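Local coordinates for GH127 beta-L-arabinofuranoside (Geobacillus stearothermophilus, PDB 4QK0), which probably removes beta-L-arabinofuranose units from arabinose-containing glycans, as a glycoside hydrolase of family GH127, at residues 35-40 against 44-49; 20-25 against 629-634. One frame throughout, in Å; residues are numbered along the deposited sequence.

Interaction 1. Residues 35-40 against 44-49; sequences IPYQWE and DRIPDA
Arg45 NE donates to Glu40 OE1 at 2.8 Å, the shortest polar bond of this contact. Arg45 turns the NE side of its guanidinium to the acid, and its NH2 reaches Glu40 OE2 at 2.9 Å in a nearly straight bond (174°), so that each carboxylate oxygen has its own donor. The two flat groups are not coplanar. Their planes stand 47° apart; the acceptors lie near the guanidinium plane, and the nitrogens meet each oxygen from above the carboxylate plane. Glu40 presents this end by folding back at its second torsion (chi2 -57°), and Arg45 bends at chi3 to match. The paired bonds fix the rotation of both groups on a surface-lying part of the protein.

The same NH2 also comes within 3.3 Å of Trp39 NE1; both are donors, so this is mere proximity. NE1 lies at the guanidinium edge, near its plane. The indole itself stacks on Trp82 of helix 76-92.

Next to the salt bridge, Ile46 sends its CD1 methyl over one face of the Tyr37 ring, 3.7 Å from the ring centroid, a CH-pi contact displaced toward the phenol end. Its CG1 rests against Glu40 CB at 3.8 Å, where the aliphatic base of the acid continues the apolar patch.

The backbone makes the turn that brings these groups together. Arg45 N donates to Glu40 O at 3.0 Å, and Asp44, with positive phi, is the C-prime residue; its OD1 accepts from Ser52 N and His53 N farther along the loop. With Asp44 N bonded to Ala41 O, this is a Schellman motif closing the C-terminal end of helix 22-42, and Ile46 supplies an apolar contact back onto the helix.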
loop_
_atom_site.group_PDB
_atom_site.type_symbol
_atom_site.label_atom_id
_atom_site.label_comp_id
_atom_site.label_asym_id
_atom_site.label_seq_id
_atom_site.Cartn_x
_atom_site.Cartn_y
_atom_site.Cartn_z
ATOM N N ILE A 35 19.975 -5.774 27.773
ATOM C CA ILE A 35 20.289 -4.616 28.631
ATOM C C ILE A 35 21.778 -4.205 28.621
ATOM O O ILE A 35 22.129 -3.014 28.505
ATOM C CB ILE A 35 19.752 -4.877 30.053
ATOM C CG1 ILE A 35 18.235 -4.643 30.083
ATOM C CG2 ILE A 35 20.476 -4.041 31.102
ATOM C CD1 ILE A 35 17.761 -3.279 29.672
ATOM N N PRO A 36 22.682 -5.170 28.705
ATOM C CA PRO A 36 24.099 -4.807 28.520
ATOM C C PRO A 36 24.455 -4.159 27.175
ATOM O O PRO A 36 25.218 -3.184 27.142
ATOM C CB PRO A 36 24.819 -6.154 28.676
ATOM C CG PRO A 36 23.936 -6.903 29.621
ATOM C CD PRO A 36 22.540 -6.572 29.111
ATOM N N TYR A 37 23.909 -4.676 26.075
ATOM C CA TYR A 37 24.168 -4.083 24.751
ATOM C C TYR A 37 23.655 -2.647 24.704
ATOM O O TYR A 37 24.346 -1.739 24.215
ATOM C CB TYR A 37 23.533 -4.927 23.625
ATOM C CG TYR A 37 23.855 -4.418 22.237
ATOM C CD1 TYR A 37 23.092 -3.430 21.650
ATOM C CD2 TYR A 37 24.970 -4.880 21.546
ATOM C CE1 TYR A 37 23.406 -2.920 20.396
ATOM C CE2 TYR A 37 25.288 -4.386 20.281
ATOM C CZ TYR A 37 24.491 -3.418 19.713
ATOM O OH TYR A 37 24.797 -2.937 18.472
ATOM N N GLN A 38 22.439 -2.438 25.208
ATOM C CA GLN A 38 21.894 -1.087 25.202
ATOM C C GLN A 38 22.702 -0.148 26.055
ATOM O O GLN A 38 22.850 1.033 25.716
ATOM C CB GLN A 38 20.455 -1.052 25.671
ATOM C CG GLN A 38 19.424 -1.579 24.674
ATOM C CD GLN A 38 19.467 -0.951 23.261
ATOM O OE1 GLN A 38 19.066 0.199 23.086
ATOM N NE2 GLN A 38 19.904 -1.734 22.230
ATOM N N TRP A 39 23.224 -0.642 27.185
ATOM C CA TRP A 39 24.098 0.206 28.011
ATOM C C TRP A 39 25.296 0.722 27.198
ATOM O O TRP A 39 25.682 1.895 27.283
ATOM C CB TRP A 39 24.534 -0.554 29.285
ATOM C CG TRP A 39 25.431 0.224 30.167
ATOM C CD1 TRP A 39 26.706 -0.103 30.503
ATOM C CD2 TRP A 39 25.163 1.504 30.790
ATOM N NE1 TRP A 39 27.253 0.889 31.276
ATOM C CE2 TRP A 39 26.341 1.885 31.476
ATOM C CE3 TRP A 39 24.053 2.343 30.843
ATOM C CZ2 TRP A 39 26.431 3.040 32.240
ATOM C CZ3 TRP A 39 24.147 3.546 31.586
ATOM C CH2 TRP A 39 25.327 3.882 32.271
ATOM N N GLU A 40 25.871 -0.150 26.367
ATOM C CA GLU A 40 27.019 0.230 25.543
ATOM C C GLU A 40 26.597 1.259 24.546
ATOM O O GLU A 40 27.325 2.235 24.334
ATOM C CB GLU A 40 27.617 -0.986 24.834
ATOM C CG GLU A 40 28.204 -2.019 25.801
ATOM C CD GLU A 40 29.273 -1.416 26.691
ATOM O OE1 GLU A 40 30.293 -0.925 26.158
ATOM O OE2 GLU A 40 29.104 -1.412 27.930
ATOM N N ASP A 44 27.828 5.247 23.728
ATOM C CA ASP A 44 28.573 5.381 22.471
ATOM C C ASP A 44 29.818 4.501 22.366
ATOM O O ASP A 44 30.812 4.909 21.818
ATOM C CB ASP A 44 28.948 6.846 22.241
ATOM C CG ASP A 44 27.730 7.746 22.195
ATOM O OD1 ASP A 44 26.771 7.396 21.503
ATOM O OD2 ASP A 44 27.744 8.815 22.828
ATOM N N ARG A 45 29.754 3.304 22.908
ATOM C CA ARG A 45 30.895 2.393 22.891
ATOM C C ARG A 45 30.711 1.248 21.895
ATOM O O ARG A 45 31.331 0.205 22.039
ATOM C CB ARG A 45 31.126 1.821 24.285
ATOM C CG ARG A 45 31.557 2.872 25.284
ATOM C CD ARG A 45 32.152 2.207 26.523
ATOM N NE ARG A 45 31.157 1.484 27.331
ATOM C CZ ARG A 45 30.539 1.960 28.421
ATOM N NH1 ARG A 45 30.759 3.187 28.867
ATOM N NH2 ARG A 45 29.670 1.201 29.064
ATOM N N ILE A 46 29.860 1.440 20.896
ATOM C CA ILE A 46 29.633 0.422 19.872
ATOM C C ILE A 46 30.097 0.999 18.542
ATOM O O ILE A 46 29.390 1.806 17.952
ATOM C CB ILE A 46 28.160 0.033 19.792
ATOM C CG1 ILE A 46 27.781 -0.723 21.059
ATOM C CG2 ILE A 46 27.890 -0.838 18.561
ATOM C CD1 ILE A 46 26.296 -0.935 21.203
ATOM N N PRO A 47 31.313 0.625 18.094
ATOM C CA PRO A 47 32.037 1.277 16.979
ATOM C C PRO A 47 31.190 1.542 15.743
ATOM O O PRO A 47 31.200 2.629 15.199
ATOM C CB PRO A 47 33.125 0.259 16.652
ATOM C CG PRO A 47 33.434 -0.378 17.966
ATOM C CD PRO A 47 32.137 -0.416 18.740
ATOM N N ASP A 48 30.438 0.540 15.333
ATOM C CA ASP A 48 29.660 0.591 14.093
ATOM C C ASP A 48 28.279 1.250 14.188
ATOM O O ASP A 48 27.506 1.327 13.214
ATOM C CB ASP A 48 29.451 -0.875 13.694
ATOM C CG ASP A 48 29.099 -1.754 14.909
ATOM O OD1 ASP A 48 29.900 -1.728 15.888
ATOM O OD2 ASP A 48 28.036 -2.439 14.891
ATOM N N ALA A 49 27.944 1.717 15.371
ATOM C CA ALA A 49 26.584 2.151 15.614
ATOM C C ALA A 49 26.495 3.637 15.331
ATOM O O ALA A 49 27.511 4.368 15.306
ATOM C CB ALA A 49 26.150 1.827 17.031
#

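Interaction 2. Residues 20-25 against 629-634; sequences DQFWKR and PYYAWC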
loop_
_atom_site.group_PDB
_atom_site.type_symbol
_atom_site.label_atom_id
_atom_site.label_comp_id
_atom_site.label_asym_id
_atom_site.label_seq_id
_atom_site.Cartn_x
_atom_site.Cartn_y
_atom_site.Cartn_z
ATOM N N ASP A 20 9.551 -20.921 35.243
ATOM C CA ASP A 20 9.070 -21.596 34.042
ATOM C C ASP A 20 10.236 -21.788 33.086
ATOM O O ASP A 20 11.369 -21.627 33.478
ATOM C CB ASP A 20 7.899 -20.825 33.417
ATOM C CG ASP A 20 8.350 -19.732 32.512
ATOM O OD1 ASP A 20 9.484 -19.209 32.741
ATOM O OD2 ASP A 20 7.576 -19.419 31.561
ATOM N N GLN A 21 9.955 -22.195 31.866
ATOM C CA GLN A 21 10.985 -22.280 30.835
ATOM C C GLN A 21 10.833 -21.118 29.876
ATOM O O GLN A 21 11.787 -20.410 29.575
ATOM C CB GLN A 21 10.820 -23.565 30.035
ATOM C CG GLN A 21 11.159 -24.840 30.788
ATOM C CD GLN A 21 12.560 -24.804 31.367
ATOM O OE1 GLN A 21 12.725 -24.440 32.523
ATOM N NE2 GLN A 21 13.573 -25.154 30.570
ATOM N N PHE A 22 9.605 -20.904 29.436
ATOM C CA PHE A 22 9.328 -19.964 28.391
ATOM C C PHE A 22 9.733 -18.527 28.737
ATOM O O PHE A 22 10.574 -17.944 28.043
ATOM C CB PHE A 22 7.827 -20.078 28.011
ATOM C CG PHE A 22 7.465 -19.336 26.774
ATOM C CD1 PHE A 22 7.701 -19.895 25.521
ATOM C CD2 PHE A 22 6.958 -18.048 26.852
ATOM C CE1 PHE A 22 7.376 -19.191 24.376
ATOM C CE2 PHE A 22 6.639 -17.350 25.705
ATOM C CZ PHE A 22 6.856 -17.917 24.465
ATOM N N TRP A 23 9.141 -17.927 29.785
ATOM C CA TRP A 23 9.492 -16.539 30.133
ATOM C C TRP A 23 10.848 -16.407 30.789
ATOM O O TRP A 23 11.540 -15.415 30.602
ATOM C CB TRP A 23 8.423 -15.872 30.971
ATOM C CG TRP A 23 7.188 -15.709 30.201
ATOM C CD1 TRP A 23 6.036 -16.420 30.339
ATOM C CD2 TRP A 23 6.978 -14.811 29.120
ATOM N NE1 TRP A 23 5.122 -16.017 29.430
ATOM C CE2 TRP A 23 5.659 -15.009 28.677
ATOM C CE3 TRP A 23 7.771 -13.862 28.497
ATOM C CZ2 TRP A 23 5.111 -14.305 27.609
ATOM C CZ3 TRP A 23 7.226 -13.138 27.430
ATOM C CH2 TRP A 23 5.914 -13.371 26.990
ATOM N N LYS A 24 11.276 -17.437 31.484
ATOM C CA LYS A 24 12.576 -17.382 32.131
ATOM C C LYS A 24 13.673 -17.243 31.110
ATOM O O LYS A 24 14.596 -16.415 31.276
ATOM C CB LYS A 24 12.832 -18.632 32.975
ATOM C CG LYS A 24 13.963 -18.442 33.997
ATOM C CD LYS A 24 14.143 -19.663 34.896
ATOM C CE LYS A 24 14.878 -20.799 34.167
ATOM N NZ LYS A 24 16.334 -20.506 33.951
ATOM N N ARG A 25 13.580 -18.009 30.032
ATOM C CA ARG A 25 14.535 -17.860 28.924
ATOM C C ARG A 25 14.576 -16.415 28.388
ATOM O O ARG A 25 15.660 -15.850 28.162
ATOM C CB ARG A 25 14.232 -18.876 27.812
ATOM C CG ARG A 25 15.404 -19.115 26.848
ATOM C CD ARG A 25 14.933 -19.750 25.548
ATOM N NE ARG A 25 14.130 -18.817 24.790
ATOM C CZ ARG A 25 14.611 -17.852 24.017
ATOM N NH1 ARG A 25 15.923 -17.649 23.883
ATOM N NH2 ARG A 25 13.764 -17.094 23.328
ATOM N N PRO A 629 5.193 -21.053 15.414
ATOM C CA PRO A 629 4.619 -19.924 16.090
ATOM C C PRO A 629 5.029 -18.628 15.461
ATOM O O PRO A 629 6.210 -18.447 15.131
ATOM C CB PRO A 629 5.230 -20.031 17.517
ATOM C CG PRO A 629 5.400 -21.472 17.733
ATOM C CD PRO A 629 5.854 -21.971 16.379
ATOM N N TYR A 630 4.083 -17.708 15.356
ATOM C CA TYR A 630 4.331 -16.418 14.749
ATOM C C TYR A 630 5.505 -15.723 15.361
ATOM O O TYR A 630 6.365 -15.220 14.629
ATOM C CB TYR A 630 3.085 -15.517 14.818
ATOM C CG TYR A 630 3.354 -14.126 14.320
ATOM C CD1 TYR A 630 3.325 -13.829 12.973
ATOM C CD2 TYR A 630 3.591 -13.088 15.206
ATOM C CE1 TYR A 630 3.593 -12.531 12.536
ATOM C CE2 TYR A 630 3.807 -11.801 14.756
ATOM C CZ TYR A 630 3.835 -11.536 13.420
ATOM O OH TYR A 630 4.073 -10.261 13.024
ATOM N N TYR A 631 5.574 -15.714 16.698
ATOM C CA TYR A 631 6.653 -14.966 17.377
ATOM C C TYR A 631 8.012 -15.435 16.949
ATOM O O TYR A 631 8.996 -14.642 16.985
ATOM C CB TYR A 631 6.552 -15.032 18.949
ATOM C CG TYR A 631 6.919 -16.343 19.539
ATOM C CD1 TYR A 631 8.269 -16.734 19.634
ATOM C CD2 TYR A 631 5.956 -17.242 19.932
ATOM C CE1 TYR A 631 8.623 -17.998 20.138
ATOM C CE2 TYR A 631 6.299 -18.490 20.441
ATOM C CZ TYR A 631 7.671 -18.860 20.548
ATOM O OH TYR A 631 8.015 -20.109 21.066
ATOM N N ALA A 632 8.104 -16.720 16.573
ATOM C CA ALA A 632 9.411 -17.320 16.215
ATOM C C ALA A 632 9.822 -17.227 14.753
ATOM O O ALA A 632 10.839 -17.803 14.366
ATOM C CB ALA A 632 9.433 -18.768 16.620
ATOM N N TRP A 633 9.057 -16.514 13.937
ATOM C CA TRP A 633 9.393 -16.391 12.518
ATOM C C TRP A 633 10.648 -15.553 12.372
ATOM O O TRP A 633 11.052 -14.840 13.298
ATOM C CB TRP A 633 8.168 -15.832 11.710
ATOM C CG TRP A 633 8.126 -14.342 11.529
ATOM C CD1 TRP A 633 7.670 -13.430 12.402
ATOM C CD2 TRP A 633 8.564 -13.613 10.373
ATOM N NE1 TRP A 633 7.855 -12.180 11.911
ATOM C CE2 TRP A 633 8.377 -12.261 10.647
ATOM C CE3 TRP A 633 9.140 -13.994 9.135
ATOM C CZ2 TRP A 633 8.706 -11.258 9.737
ATOM C CZ3 TRP A 633 9.478 -13.016 8.241
ATOM C CH2 TRP A 633 9.241 -11.651 8.530
ATOM N N CYS A 634 11.290 -15.681 11.218
ATOM C CA CYS A 634 12.487 -14.897 10.849
ATOM C C CYS A 634 13.670 -15.131 11.784
ATOM O O CYS A 634 14.493 -14.237 11.964
ATOM C CB CYS A 634 12.169 -13.429 10.795
ATOM S SG CYS A 634 13.192 -12.456 9.700
#
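Phe22 and Tyr631 approach from opposite directions and meet as an offset edge-to-face pair, the edge of the phenylalanine directed at the tyrosine face. The planes stand at 80° and the centroids lie 5.7 Å apart. Contact is made by the outer ring atoms of Phe22 and the phenol end of Tyr631. Phe22 CE1 comes within 3.5 Å of Tyr631 OH, and Phe22 CZ is 4.1 Å from Tyr631 CE2. The hydroxyl oxygen lies near the plane of the Phe22 ring, so it meets the ring's edge rather than its pi face. The shared surface is small, 78 Å² in all, and the backbones stay far apart, 12.4 Å between the CA atoms of Phe22 and Tyr631; two extended aromatic side chains bridge the gap.

Each ring is placed by its own surroundings. With Phe22 CG anti to the backbone N (chi1 -169°), the ring extends from the helix to Tyr631, whose side chain also touches Ile369 and Trp465. Phe22 is bordered by Tyr26, edge to face, and by Tyr365, whose ring is inclined at about 25° to its own. Its CD2 edge also lies over one face of the Trp23 indole.

Behind Phe22, Asp20 secures the first turn of the helix. Asp20 OD2 accepts from Trp23 N at 2.8 Å, and Asp20 OD1 from Lys24 N, each through its syn lone pair. Behind Tyr631, a short 3-10 turn follows strand 620-629, with Ala632 N bonded to Pro629 O. The arrangement is thus an aromatic interdomain contact, joining the carboxylate-capped start of helix 22-42 in the GH127 catalytic region to a loop of the C-terminal beta domain.

In the fold
Helix 22-42 carries both contacts, interaction 2 near its first turn and interaction 1 at its last. Their centres are about 25 Å apart and their nearest atoms about 11 Å, so the two do not touch and are connected through the helix. In sequence they differ sharply: 35-40 and 44-49 are separated by three residues, whereas 20-25 and 629-634 are joined from near the two ends of the chain, and the first contact is nested within the loop closed by the second. The centre of interaction 1, a local surface contact, is about 24 Å from the centre of the chain; that of interaction 2, which links separate regions, is about 15 Å from it.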